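Local coordinates for protein dihydrofolate reductase (Enterococcus faecalis, PDB 4M7V) that probably catalyses the NADPH-dependent reduction of 7,8-dihydrofolate to tetrahydrofolate, a key step in folate metabolism that feeds glycine, purine and DNA-precursor synthesis, at residues A[14-19]-A[121-126]; A[30-35]-A[160-165]. One frame throughout, in Å; residues are numbered along the deposited sequence.

Contact 1: A[14-19]-A[121-126]; sequences WAQDEQ and LYRTMI. With RAR (5-(3,4-dimethoxy-5-{(1E)-3-oxo-3-[(1S)-1-propylphthalazin-2(1H)-yl]prop-1-en-1-yl}benzyl)pyrimidine-2,4-diamine), chain B.
L121 meets the indole of W14 at the ring's edge, its CD1 lying 4.1 Å from W14 CH2 and close to the ring plane. One residue on, the phenol of Y122 leads away toward the helix 33-43 and only its backbone joins in: Y122 O accepts the N-H of W14. R123 then lays its aliphatic part across the indole. Its CB sits over the face of the six-membered ring, 3.9 Å from the centroid, a CH-pi contact, while R123 CD comes down to 3.4 Å from W14 CZ2. The chain bends at chi3 (89°), which swings the guanidinium off the indole, the two planes 66° apart. NH1 makes a weak 3.3 Å bond to Q16 OE1, an oxygen already taking a nearly straight bond from W14 NE1 in the plane of its amide; the stronger partner of R123 is E165, through NH2. The bonds T124 N to W14 O (2.8 Å) and Q16 N to T124 O carry the parallel pairing onward. These are neighbouring parallel strands of the central sheet of the dihydrofolate reductase fold, and the A15 and T124 side chains share the sheet face turned to the inhibitor. T124 OG1 bonds to D35 and also accepts from a water, whose oxygen in turn accepts from RAR N35 of the diaminopyrimidine at 3.0 Å. M125 projects on the face of W14 and Q16. Its methyl CE packs against the Q16 amide, 3.3 Å from Q16 CD, and also lies over the centre of the R123 guanidinium; Q16 NE2 meanwhile donates to D17 O. At I126 the backbone N bonds to Q16 O, I126 CB and CG1 pack beside that same oxygen, and D17 CA points its hydrogen at I126 O.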
ATOM      1  N   TRP A  14      -3.504   0.853  -1.521  1.00 27.61           N
ATOM      2  CA  TRP A  14      -4.182  -0.245  -0.846  1.00 27.36           C
ATOM      3  C   TRP A  14      -5.443  -0.716  -1.560  1.00 27.15           C
ATOM      4  O   TRP A  14      -6.001  -0.018  -2.412  1.00 27.62           O
ATOM      5  CB  TRP A  14      -4.526   0.139   0.594  1.00 27.18           C
ATOM      6  CG  TRP A  14      -5.663   1.089   0.756  1.00 27.36           C
ATOM      7  CD1 TRP A  14      -6.959   0.781   1.101  1.00 27.19           C
ATOM      8  CD2 TRP A  14      -5.611   2.507   0.614  1.00 27.43           C
ATOM      9  NE1 TRP A  14      -7.715   1.933   1.178  1.00 27.39           N
ATOM     10  CE2 TRP A  14      -6.913   3.001   0.889  1.00 27.50           C
ATOM     11  CE3 TRP A  14      -4.595   3.408   0.284  1.00 27.84           C
ATOM     12  CZ2 TRP A  14      -7.215   4.366   0.839  1.00 28.35           C
ATOM     13  CZ3 TRP A  14      -4.897   4.767   0.230  1.00 28.75           C
ATOM     14  CH2 TRP A  14      -6.198   5.233   0.504  1.00 29.80           C
ATOM     15  N   ALA A  15      -5.870  -1.922  -1.221  1.00 26.68           N
ATOM     16  CA  ALA A  15      -7.144  -2.427  -1.677  1.00 26.82           C
ATOM     17  C   ALA A  15      -8.028  -2.631  -0.445  1.00 26.87           C
ATOM     18  O   ALA A  15      -7.558  -3.094   0.590  1.00 26.90           O
ATOM     19  CB  ALA A  15      -6.968  -3.713  -2.460  1.00 26.53           C
ATOM     20  N   GLN A  16      -9.298  -2.262  -0.544  1.00 26.80           N
ATOM     21  CA  GLN A  16     -10.224  -2.421   0.579  1.00 27.26           C
ATOM     22  C   GLN A  16     -11.622  -2.803   0.061  1.00 26.61           C
ATOM     23  O   GLN A  16     -11.950  -2.495  -1.070  1.00 25.94           O
ATOM     24  CB  GLN A  16     -10.314  -1.126   1.399  1.00 27.01           C
ATOM     25  CG  GLN A  16     -11.019  -0.012   0.625  1.00 26.64           C
ATOM     26  CD  GLN A  16     -11.449   1.146   1.498  1.00 27.80           C
ATOM     27  OE1 GLN A  16     -10.666   2.061   1.788  1.00 29.10           O
ATOM     28  NE2 GLN A  16     -12.702   1.123   1.915  1.00 27.17           N
ATOM     29  N   ASP A  17     -12.429  -3.461   0.892  1.00 26.96           N
ATOM     30  CA  ASP A  17     -13.825  -3.714   0.546  1.00 27.01           C
ATOM     31  C   ASP A  17     -14.661  -2.517   1.013  1.00 27.48           C
ATOM     32  O   ASP A  17     -14.095  -1.509   1.435  1.00 27.35           O
ATOM     33  CB  ASP A  17     -14.327  -5.041   1.146  1.00 27.30           C
ATOM     34  CG  ASP A  17     -14.542  -4.986   2.658  1.00 28.30           C
ATOM     35  OD1 ASP A  17     -14.171  -3.997   3.322  1.00 27.39           O
ATOM     36  OD2 ASP A  17     -15.087  -5.967   3.191  1.00 28.69           O
ATOM     37  N   GLU A  18     -15.989  -2.630   0.942  1.00 28.83           N
ATOM     38  CA  GLU A  18     -16.873  -1.493   1.241  1.00 30.48           C
ATOM     39  C   GLU A  18     -16.926  -1.129   2.727  1.00 30.49           C
ATOM     40  O   GLU A  18     -17.435  -0.070   3.094  1.00 32.23           O
ATOM     41  CB  GLU A  18     -18.289  -1.775   0.744  1.00 31.47           C
ATOM     42  CG  GLU A  18     -18.328  -2.395  -0.632  1.00 32.54           C
ATOM     43  CD  GLU A  18     -19.351  -1.744  -1.575  1.00 37.88           C
ATOM     44  OE1 GLU A  18     -19.103  -0.593  -2.025  1.00 32.43           O
ATOM     45  OE2 GLU A  18     -20.385  -2.401  -1.878  1.00 32.05           O
ATOM     46  N   GLN A  19     -16.390  -2.005   3.568  1.00 29.85           N
ATOM     47  CA  GLN A  19     -16.345  -1.784   5.013  1.00 31.10           C
ATOM     48  C   GLN A  19     -15.027  -1.159   5.445  1.00 31.73           C
ATOM     49  O   GLN A  19     -14.872  -0.775   6.599  1.00 32.98           O
ATOM     50  CB  GLN A  19     -16.528  -3.101   5.771  1.00 31.01           C
ATOM     51  CG  GLN A  19     -17.727  -3.907   5.347  1.00 31.02           C
ATOM     52  CD  GLN A  19     -17.657  -5.338   5.832  1.00 32.16           C
ATOM     53  OE1 GLN A  19     -18.572  -5.804   6.524  1.00 33.77           O
ATOM     54  NE2 GLN A  19     -16.582  -6.053   5.469  1.00 28.83           N
ATOM     55  N   LEU A 121      -2.443   9.084  -3.366  1.00 34.68           N
ATOM     56  CA  LEU A 121      -3.108   7.880  -2.872  1.00 33.08           C
ATOM     57  C   LEU A 121      -3.644   7.063  -4.041  1.00 32.78           C
ATOM     58  O   LEU A 121      -4.355   7.595  -4.911  1.00 32.89           O
ATOM     59  CB  LEU A 121      -4.250   8.229  -1.926  1.00 33.52           C
ATOM     60  CG  LEU A 121      -3.894   9.065  -0.696  1.00 34.29           C
ATOM     61  CD1 LEU A 121      -5.093   9.196   0.238  1.00 33.36           C
ATOM     62  CD2 LEU A 121      -2.700   8.462   0.038  1.00 34.02           C
ATOM     63  N   TYR A 122      -3.289   5.778  -4.066  1.00 30.75           N
ATOM     64  CA  TYR A 122      -3.932   4.826  -4.959  1.00 30.39           C
ATOM     65  C   TYR A 122      -4.748   3.827  -4.159  1.00 30.49           C
ATOM     66  O   TYR A 122      -4.208   3.113  -3.311  1.00 29.95           O
ATOM     67  CB  TYR A 122      -2.928   4.053  -5.796  1.00 30.49           C
ATOM     68  CG  TYR A 122      -1.926   4.881  -6.544  1.00 33.44           C
ATOM     69  CD1 TYR A 122      -0.601   4.899  -6.153  1.00 34.26           C
ATOM     70  CD2 TYR A 122      -2.294   5.615  -7.662  1.00 33.86           C
ATOM     71  CE1 TYR A 122       0.335   5.636  -6.842  1.00 34.12           C
ATOM     72  CE2 TYR A 122      -1.362   6.349  -8.363  1.00 34.62           C
ATOM     73  CZ  TYR A 122      -0.047   6.356  -7.943  1.00 35.81           C
ATOM     74  OH  TYR A 122       0.895   7.082  -8.614  1.00 37.43           O
ATOM     75  N   ARG A 123      -6.033   3.743  -4.461  1.00 29.44           N
ATOM     76  CA  ARG A 123      -6.910   2.835  -3.754  1.00 28.44           C
ATOM     77  C   ARG A 123      -7.721   1.999  -4.732  1.00 29.18           C
ATOM     78  O   ARG A 123      -8.252   2.522  -5.730  1.00 29.85           O
ATOM     79  CB  ARG A 123      -7.831   3.624  -2.837  1.00 28.05           C
ATOM     80  CG  ARG A 123      -9.004   2.837  -2.317  1.00 29.39           C
ATOM     81  CD  ARG A 123      -9.763   3.632  -1.265  1.00 30.16           C
ATOM     82  NE  ARG A 123     -10.814   4.472  -1.831  1.00 30.51           N
ATOM     83  CZ  ARG A 123     -11.831   4.950  -1.117  1.00 31.16           C
ATOM     84  NH1 ARG A 123     -11.920   4.654   0.176  1.00 29.25           N
ATOM     85  NH2 ARG A 123     -12.775   5.686  -1.695  1.00 32.40           N
ATOM     86  N   THR A 124      -7.800   0.697  -4.465  1.00 28.36           N
ATOM     87  CA  THR A 124      -8.786  -0.129  -5.138  1.00 27.54           C
ATOM     88  C   THR A 124     -10.014  -0.281  -4.236  1.00 27.38           C
ATOM     89  O   THR A 124      -9.933  -0.871  -3.174  1.00 26.76           O
ATOM     90  CB  THR A 124      -8.222  -1.494  -5.488  1.00 27.10           C
ATOM     91  OG1 THR A 124      -7.038  -1.315  -6.269  1.00 28.91           O
ATOM     92  CG2 THR A 124      -9.231  -2.324  -6.267  1.00 25.96           C
ATOM     93  N   MET A 125     -11.151   0.270  -4.648  1.00 28.37           N
ATOM     94  CA  MET A 125     -12.393   0.051  -3.916  1.00 27.25           C
ATOM     95  C   MET A 125     -13.081  -1.195  -4.457  1.00 26.41           C
ATOM     96  O   MET A 125     -13.440  -1.259  -5.617  1.00 26.79           O
ATOM     97  CB  MET A 125     -13.304   1.288  -4.004  1.00 27.59           C
ATOM     98  CG  MET A 125     -14.632   1.187  -3.219  1.00 30.58           C
ATOM     99  SD  MET A 125     -14.464   1.132  -1.396  1.00 32.15           S
ATOM    100  CE  MET A 125     -13.046   2.142  -1.264  1.00 26.96           C
ATOM    101  N   ILE A 126     -13.233  -2.207  -3.622  1.00 26.22           N
ATOM    102  CA  ILE A 126     -13.892  -3.430  -4.057  1.00 27.15           C
ATOM    103  C   ILE A 126     -15.314  -3.435  -3.540  1.00 27.61           C
ATOM    104  O   ILE A 126     -15.535  -3.391  -2.330  1.00 27.89           O
ATOM    105  CB  ILE A 126     -13.160  -4.684  -3.566  1.00 26.57           C
ATOM    106  CG1 ILE A 126     -11.660  -4.586  -3.876  1.00 27.19           C
ATOM    107  CG2 ILE A 126     -13.787  -5.909  -4.181  1.00 25.84           C
ATOM    108  CD1 ILE A 126     -10.824  -5.780  -3.347  1.00 27.60           C
TER
HETATM  109  N01 RAR B 200      -0.937  -2.417  -0.613  0.58 27.68           N
HETATM  110  C02 RAR B 200      -1.723  -3.170  -1.538  0.58 28.22           C
HETATM  111  C03 RAR B 200      -1.724  -4.512  -1.491  0.58 29.16           C
HETATM  112  C04 RAR B 200      -0.870  -5.202  -0.476  0.58 29.82           C
HETATM  113  C05 RAR B 200      -0.621  -6.638  -0.802  0.58 31.66           C
HETATM  114  C06 RAR B 200      -1.065  -7.663   0.067  0.58 32.37           C
HETATM  115  C07 RAR B 200      -0.804  -8.976  -0.224  0.58 33.55           C
HETATM  116  O08 RAR B 200      -1.208  -9.974   0.634  0.58 33.92           O
HETATM  117  C09 RAR B 200      -1.510  -9.649   1.940  0.58 34.26           C
HETATM  118  C10 RAR B 200      -0.059  -9.325  -1.461  0.58 33.87           C
HETATM  119  O11 RAR B 200       0.159 -10.633  -1.770  0.58 34.54           O
HETATM  120  C12 RAR B 200      -0.922 -11.438  -2.079  0.58 34.44           C
HETATM  121  C13 RAR B 200       0.370  -8.334  -2.303  0.58 34.33           C
HETATM  122  C14 RAR B 200       1.198  -8.655  -3.504  0.58 36.04           C
HETATM  123  C15 RAR B 200       0.682  -9.375  -4.526  0.58 37.28           C
HETATM  124  C16 RAR B 200       1.534 -10.328  -5.265  0.58 39.60           C
HETATM  125  N17 RAR B 200       2.342  -9.810  -6.320  0.58 41.12           N
HETATM  126  N18 RAR B 200       2.536  -8.353  -6.404  0.58 39.91           N
HETATM  127  C19 RAR B 200       2.868  -7.840  -7.743  0.58 42.69           C
HETATM  128  C20 RAR B 200       2.908 -10.710  -7.332  0.58 42.05           C
HETATM  129  C21 RAR B 200       2.078 -11.783  -7.948  0.58 40.87           C
HETATM  130  C22 RAR B 200       1.418 -11.467  -9.239  0.58 40.69           C
HETATM  131  C23 RAR B 200       0.632 -10.208  -9.311  0.58 40.83           C
HETATM  132  C24 RAR B 200       3.901 -10.050  -8.280  0.58 42.38           C
HETATM  133  C25 RAR B 200       3.835  -8.716  -8.521  0.58 43.16           C
HETATM  134  C26 RAR B 200       4.683  -8.149  -9.494  0.58 45.60           C
HETATM  135  C27 RAR B 200       5.621  -8.964 -10.197  0.58 45.87           C
HETATM  136  C28 RAR B 200       5.679 -10.349  -9.952  0.58 47.40           C
HETATM  137  C29 RAR B 200       4.853 -10.915  -9.026  0.58 45.52           C
HETATM  138  O30 RAR B 200       1.294 -11.527  -5.156  0.58 40.28           O
HETATM  139  C31 RAR B 200       0.112  -6.989  -1.987  0.58 32.66           C
HETATM  140  C32 RAR B 200      -2.492  -5.223  -2.407  0.58 29.12           C
HETATM  141  N33 RAR B 200      -3.239  -4.562  -3.355  0.58 28.81           N
HETATM  142  C34 RAR B 200      -3.243  -3.185  -3.391  0.58 28.03           C
HETATM  143  N35 RAR B 200      -4.034  -2.502  -4.357  0.58 28.38           N
HETATM  144  N36 RAR B 200      -2.506  -2.491  -2.518  0.58 27.97           N
HETATM  145  O   HOH W   1      -4.708   0.252  -5.385  1.00 30.74           O

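Contact 2: A[30-35]-A[160-165]; sequences WHLPND and YAHDYE. With RAR (5-(3,4-dimethoxy-5-{(1E)-3-oxo-3-[(1S)-1-propylphthalazin-2(1H)-yl]prop-1-en-1-yl}benzyl)pyrimidine-2,4-diamine), chain B.
This is a side-chain contact between a helix start and a sheet strand: the loop and first turn of helix 33-43 lie against the beginning of strand 162-169, with no hydrogen bond crossing between the two segments. L32 and H162 form its middle. L32 holds the N-cap position, its O accepting from D35 N, and its side chain comes at the imidazole from the opposite direction. CD2 settles over the centre of the ring, 3.8 Å from the centroid and 10° off the normal, a CH-pi contact, while L32 CD1 reaches H162 CE1 at 3.8 Å. H162 CG stands between its own backbone N and carbonyl carbon (chi1 56°), which folds the imidazole back so that Y160 C and Y164 CZ both lie at its edge. There ND1 points at Y160 O, modelled at a distance too short to be taken at face value, and NE2 makes a weak bond to Y164 OH. Beyond the leucine, N34 crosses the imidazole at about a right angle; its CB is 3.2 Å from Y164 OH, whose ring lies with its edge toward D35 CA. Toward the loop end, Y160 receives H31 O at its ring edge, 3.9 Å from Y160 CE2, and that same CE2 touches W30 CB. On the helix side D35 turns to the inhibitor: its OD1 takes a nearly straight bond from RAR N35 at 2.6 Å, and D35 OD2 lies 2.8 Å from the pyrimidine RAR N33. The close approach of both carboxylate oxygens to the diaminopyrimidine is the familiar way such antifolates dock in this family. Across the interface itself the contacts are van der Waals and CH-pi, and the imidazole offers L32 its face while its ring nitrogens turn to Y160 and Y164 of its own segment.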
ATOM      1  N   TRP A  30      -9.941 -11.557  -0.023  1.00 32.99           N
ATOM      2  CA  TRP A  30     -10.545 -11.759  -1.329  1.00 33.20           C
ATOM      3  C   TRP A  30      -9.447 -12.203  -2.278  1.00 34.19           C
ATOM      4  O   TRP A  30      -8.267 -12.098  -1.950  1.00 34.25           O
ATOM      5  CB  TRP A  30     -11.180 -10.462  -1.839  1.00 31.75           C
ATOM      6  CG  TRP A  30     -10.187  -9.358  -1.807  1.00 30.37           C
ATOM      7  CD1 TRP A  30      -9.161  -9.150  -2.682  1.00 29.97           C
ATOM      8  CD2 TRP A  30     -10.086  -8.337  -0.813  1.00 29.30           C
ATOM      9  NE1 TRP A  30      -8.433  -8.054  -2.297  1.00 29.18           N
ATOM     10  CE2 TRP A  30      -8.980  -7.538  -1.154  1.00 29.01           C
ATOM     11  CE3 TRP A  30     -10.833  -8.016   0.328  1.00 29.60           C
ATOM     12  CZ2 TRP A  30      -8.604  -6.428  -0.392  1.00 29.35           C
ATOM     13  CZ3 TRP A  30     -10.458  -6.911   1.088  1.00 29.27           C
ATOM     14  CH2 TRP A  30      -9.352  -6.136   0.725  1.00 29.31           C
ATOM     15  N   HIS A  31      -9.826 -12.681  -3.454  1.00 37.04           N
ATOM     16  CA  HIS A  31      -8.868 -12.822  -4.537  1.00 42.13           C
ATOM     17  C   HIS A  31      -9.369 -11.978  -5.695  1.00 39.19           C
ATOM     18  O   HIS A  31     -10.506 -12.108  -6.136  1.00 39.64           O
ATOM     19  CB  HIS A  31      -8.668 -14.282  -4.956  1.00 46.40           C
ATOM     20  CG  HIS A  31      -7.443 -14.494  -5.794  1.00 56.02           C
ATOM     21  ND1 HIS A  31      -7.448 -15.238  -6.958  1.00 58.90           N
ATOM     22  CD2 HIS A  31      -6.177 -14.031  -5.651  1.00 63.26           C
ATOM     23  CE1 HIS A  31      -6.235 -15.236  -7.485  1.00 58.46           C
ATOM     24  NE2 HIS A  31      -5.443 -14.506  -6.710  1.00 60.65           N
ATOM     25  N   LEU A  32      -8.519 -11.082  -6.159  1.00 37.60           N
ATOM     26  CA  LEU A  32      -8.886 -10.178  -7.229  1.00 35.95           C
ATOM     27  C   LEU A  32      -7.633  -9.900  -8.019  1.00 35.87           C
ATOM     28  O   LEU A  32      -6.950  -8.905  -7.765  1.00 34.63           O
ATOM     29  CB  LEU A  32      -9.492  -8.877  -6.696  1.00 34.55           C
ATOM     30  CG  LEU A  32     -10.020  -7.903  -7.769  1.00 36.65           C
ATOM     31  CD1 LEU A  32     -11.133  -8.567  -8.605  1.00 31.44           C
ATOM     32  CD2 LEU A  32     -10.498  -6.589  -7.143  1.00 29.32           C
ATOM     33  N   PRO A  33      -7.319 -10.795  -8.974  1.00 39.14           N
ATOM     34  CA  PRO A  33      -6.047 -10.737  -9.714  1.00 38.83           C
ATOM     35  C   PRO A  33      -5.789  -9.375 -10.362  1.00 36.32           C
ATOM     36  O   PRO A  33      -4.637  -8.958 -10.358  1.00 37.46           O
ATOM     37  CB  PRO A  33      -6.199 -11.848 -10.766  1.00 38.96           C
ATOM     38  CG  PRO A  33      -7.183 -12.789 -10.177  1.00 38.63           C
ATOM     39  CD  PRO A  33      -8.131 -11.966  -9.361  1.00 38.44           C
ATOM     40  N   ASN A  34      -6.815  -8.680 -10.858  1.00 35.62           N
ATOM     41  CA  ASN A  34      -6.589  -7.362 -11.481  1.00 37.44           C
ATOM     42  C   ASN A  34      -5.973  -6.349 -10.532  1.00 34.96           C
ATOM     43  O   ASN A  34      -5.173  -5.508 -10.939  1.00 34.21           O
ATOM     44  CB  ASN A  34      -7.888  -6.775 -12.035  1.00 35.75           C
ATOM     45  CG  ASN A  34      -8.357  -7.488 -13.276  1.00 40.26           C
ATOM     46  OD1 ASN A  34      -7.579  -8.188 -13.927  1.00 39.55           O
ATOM     47  ND2 ASN A  34      -9.640  -7.326 -13.615  1.00 37.89           N
ATOM     48  N   ASP A  35      -6.366  -6.418  -9.266  1.00 34.87           N
ATOM     49  CA  ASP A  35      -5.839  -5.493  -8.281  1.00 33.89           C
ATOM     50  C   ASP A  35      -4.335  -5.709  -8.087  1.00 34.20           C
ATOM     51  O   ASP A  35      -3.572  -4.742  -8.036  1.00 33.72           O
ATOM     52  CB  ASP A  35      -6.572  -5.627  -6.943  1.00 31.72           C
ATOM     53  CG  ASP A  35      -5.831  -4.937  -5.819  1.00 30.27           C
ATOM     54  OD1 ASP A  35      -5.752  -3.687  -5.842  1.00 29.12           O
ATOM     55  OD2 ASP A  35      -5.297  -5.646  -4.943  1.00 29.68           O
ATOM     56  N   TYR A 160     -15.585  -9.455  -8.752  1.00 30.96           N
ATOM     57  CA  TYR A 160     -16.135  -8.368  -7.951  1.00 30.66           C
ATOM     58  C   TYR A 160     -16.007  -7.013  -8.646  1.00 30.28           C
ATOM     59  O   TYR A 160     -14.913  -6.613  -9.093  1.00 29.58           O
ATOM     60  CB  TYR A 160     -15.441  -8.294  -6.574  1.00 30.20           C
ATOM     61  CG  TYR A 160     -15.384  -9.591  -5.795  1.00 30.06           C
ATOM     62  CD1 TYR A 160     -16.523 -10.132  -5.221  1.00 32.00           C
ATOM     63  CD2 TYR A 160     -14.187 -10.272  -5.634  1.00 31.79           C
ATOM     64  CE1 TYR A 160     -16.480 -11.320  -4.511  1.00 31.31           C
ATOM     65  CE2 TYR A 160     -14.124 -11.458  -4.932  1.00 31.17           C
ATOM     66  CZ  TYR A 160     -15.274 -11.980  -4.372  1.00 31.89           C
ATOM     67  OH  TYR A 160     -15.224 -13.163  -3.658  1.00 32.31           O
ATOM     68  N   ALA A 161     -17.134  -6.316  -8.735  1.00 29.95           N
ATOM     69  CA  ALA A 161     -17.143  -4.923  -9.177  1.00 29.59           C
ATOM     70  C   ALA A 161     -16.127  -4.119  -8.367  1.00 27.87           C
ATOM     71  O   ALA A 161     -16.037  -4.278  -7.149  1.00 27.41           O
ATOM     72  CB  ALA A 161     -18.546  -4.323  -9.029  1.00 28.60           C
ATOM     73  N   HIS A 162     -15.345  -3.286  -9.042  1.00 27.49           N
ATOM     74  CA  HIS A 162     -14.354  -2.513  -8.328  1.00 27.76           C
ATOM     75  C   HIS A 162     -13.931  -1.290  -9.136  1.00 28.26           C
ATOM     76  O   HIS A 162     -14.278  -1.158 -10.315  1.00 28.85           O
ATOM     77  CB  HIS A 162     -13.126  -3.388  -7.952  1.00 27.48           C
ATOM     78  CG  HIS A 162     -12.472  -4.080  -9.111  1.00 28.45           C
ATOM     79  ND1 HIS A 162     -13.022  -5.185  -9.727  1.00 29.30           N
ATOM     80  CD2 HIS A 162     -11.305  -3.831  -9.755  1.00 29.06           C
ATOM     81  CE1 HIS A 162     -12.227  -5.581 -10.708  1.00 30.69           C
ATOM     82  NE2 HIS A 162     -11.180  -4.777 -10.747  1.00 30.25           N
ATOM     83  N   ASP A 163     -13.192  -0.403  -8.472  1.00 28.03           N
ATOM     84  CA  ASP A 163     -12.748   0.871  -9.024  1.00 29.48           C
ATOM     85  C   ASP A 163     -11.342   1.181  -8.545  1.00 29.07           C
ATOM     86  O   ASP A 163     -11.022   0.936  -7.378  1.00 28.43           O
ATOM     87  CB  ASP A 163     -13.684   2.014  -8.593  1.00 29.79           C
ATOM     88  CG  ASP A 163     -14.998   2.013  -9.348  1.00 29.39           C
ATOM     89  OD1 ASP A 163     -14.968   2.269 -10.574  1.00 29.36           O
ATOM     90  OD2 ASP A 163     -16.045   1.751  -8.720  1.00 27.86           O
ATOM     91  N   TYR A 164     -10.527   1.751  -9.433  1.00 29.25           N
ATOM     92  CA  TYR A 164      -9.200   2.241  -9.082  1.00 28.49           C
ATOM     93  C   TYR A 164      -9.220   3.757  -8.976  1.00 29.47           C
ATOM     94  O   TYR A 164      -9.469   4.455  -9.961  1.00 31.06           O
ATOM     95  CB  TYR A 164      -8.154   1.800 -10.114  1.00 28.76           C
ATOM     96  CG  TYR A 164      -8.193   0.322 -10.416  1.00 29.35           C
ATOM     97  CD1 TYR A 164      -7.620  -0.594  -9.550  1.00 29.74           C
ATOM     98  CD2 TYR A 164      -8.817  -0.158 -11.564  1.00 29.71           C
ATOM     99  CE1 TYR A 164      -7.663  -1.953  -9.817  1.00 30.22           C
ATOM    100  CE2 TYR A 164      -8.866  -1.509 -11.838  1.00 29.22           C
ATOM    101  CZ  TYR A 164      -8.289  -2.398 -10.961  1.00 30.09           C
ATOM    102  OH  TYR A 164      -8.341  -3.742 -11.219  1.00 31.81           O
ATOM    103  N   GLU A 165      -8.930   4.257  -7.785  1.00 28.56           N
ATOM    104  CA  GLU A 165      -8.988   5.676  -7.514  1.00 29.55           C
ATOM    105  C   GLU A 165      -7.616   6.256  -7.176  1.00 32.33           C
ATOM    106  O   GLU A 165      -6.813   5.621  -6.482  1.00 31.64           O
ATOM    107  CB  GLU A 165      -9.961   5.939  -6.370  1.00 28.45           C
ATOM    108  CG  GLU A 165     -11.281   5.260  -6.568  1.00 28.38           C
ATOM    109  CD  GLU A 165     -12.176   5.390  -5.376  1.00 30.51           C
ATOM    110  OE1 GLU A 165     -13.406   5.197  -5.535  1.00 31.74           O
ATOM    111  OE2 GLU A 165     -11.668   5.681  -4.272  1.00 29.79           O
TER
HETATM  112  N01 RAR B 200      -0.937  -2.417  -0.613  0.58 27.68           N
HETATM  113  C02 RAR B 200      -1.723  -3.170  -1.538  0.58 28.22           C
HETATM  114  C03 RAR B 200      -1.724  -4.512  -1.491  0.58 29.16           C
HETATM  115  C04 RAR B 200      -0.870  -5.202  -0.476  0.58 29.82           C
HETATM  116  C05 RAR B 200      -0.621  -6.638  -0.802  0.58 31.66           C
HETATM  117  C06 RAR B 200      -1.065  -7.663   0.067  0.58 32.37           C
HETATM  118  C07 RAR B 200      -0.804  -8.976  -0.224  0.58 33.55           C
HETATM  119  O08 RAR B 200      -1.208  -9.974   0.634  0.58 33.92           O
HETATM  120  C09 RAR B 200      -1.510  -9.649   1.940  0.58 34.26           C
HETATM  121  C10 RAR B 200      -0.059  -9.325  -1.461  0.58 33.87           C
HETATM  122  O11 RAR B 200       0.159 -10.633  -1.770  0.58 34.54           O
HETATM  123  C12 RAR B 200      -0.922 -11.438  -2.079  0.58 34.44           C
HETATM  124  C13 RAR B 200       0.370  -8.334  -2.303  0.58 34.33           C
HETATM  125  C14 RAR B 200       1.198  -8.655  -3.504  0.58 36.04           C
HETATM  126  C15 RAR B 200       0.682  -9.375  -4.526  0.58 37.28           C
HETATM  127  C16 RAR B 200       1.534 -10.328  -5.265  0.58 39.60           C
HETATM  128  N17 RAR B 200       2.342  -9.810  -6.320  0.58 41.12           N
HETATM  129  N18 RAR B 200       2.536  -8.353  -6.404  0.58 39.91           N
HETATM  130  C19 RAR B 200       2.868  -7.840  -7.743  0.58 42.69           C
HETATM  131  C20 RAR B 200       2.908 -10.710  -7.332  0.58 42.05           C
HETATM  132  C21 RAR B 200       2.078 -11.783  -7.948  0.58 40.87           C
HETATM  133  C22 RAR B 200       1.418 -11.467  -9.239  0.58 40.69           C
HETATM  134  C23 RAR B 200       0.632 -10.208  -9.311  0.58 40.83           C
HETATM  135  C24 RAR B 200       3.901 -10.050  -8.280  0.58 42.38           C
HETATM  136  C25 RAR B 200       3.835  -8.716  -8.521  0.58 43.16           C
HETATM  137  C26 RAR B 200       4.683  -8.149  -9.494  0.58 45.60           C
HETATM  138  C27 RAR B 200       5.621  -8.964 -10.197  0.58 45.87           C
HETATM  139  C28 RAR B 200       5.679 -10.349  -9.952  0.58 47.40           C
HETATM  140  C29 RAR B 200       4.853 -10.915  -9.026  0.58 45.52           C
HETATM  141  O30 RAR B 200       1.294 -11.527  -5.156  0.58 40.28           O
HETATM  142  C31 RAR B 200       0.112  -6.989  -1.987  0.58 32.66           C
HETATM  143  C32 RAR B 200      -2.492  -5.223  -2.407  0.58 29.12           C
HETATM  144  N33 RAR B 200      -3.239  -4.562  -3.355  0.58 28.81           N
HETATM  145  C34 RAR B 200      -3.243  -3.185  -3.391  0.58 28.03           C
HETATM  146  N35 RAR B 200      -4.034  -2.502  -4.357  0.58 28.38           N
HETATM  147  N36 RAR B 200      -2.506  -2.491  -2.518  0.58 27.97           N

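Contact 1 is the more deeply buried, its centre about 10 Å from the centre of the chain, while contact 2 sits farther out, its centre about 14 Å from that of the chain, and is only partly buried. They meet along the sheet: strand 120-126 of contact 1 and strand 162-169 of contact 2 are antiparallel neighbours, and a salt bridge between the two contacts ties these strands. I126 also packs on the indole of W30. Backbone pairing between parallel strands dominates contact 1, whereas contact 2 relies mainly on side chains, with no hydrogen bond across, to bring a helix start against the sheet. Both reach the inhibitor at its diaminopyrimidine.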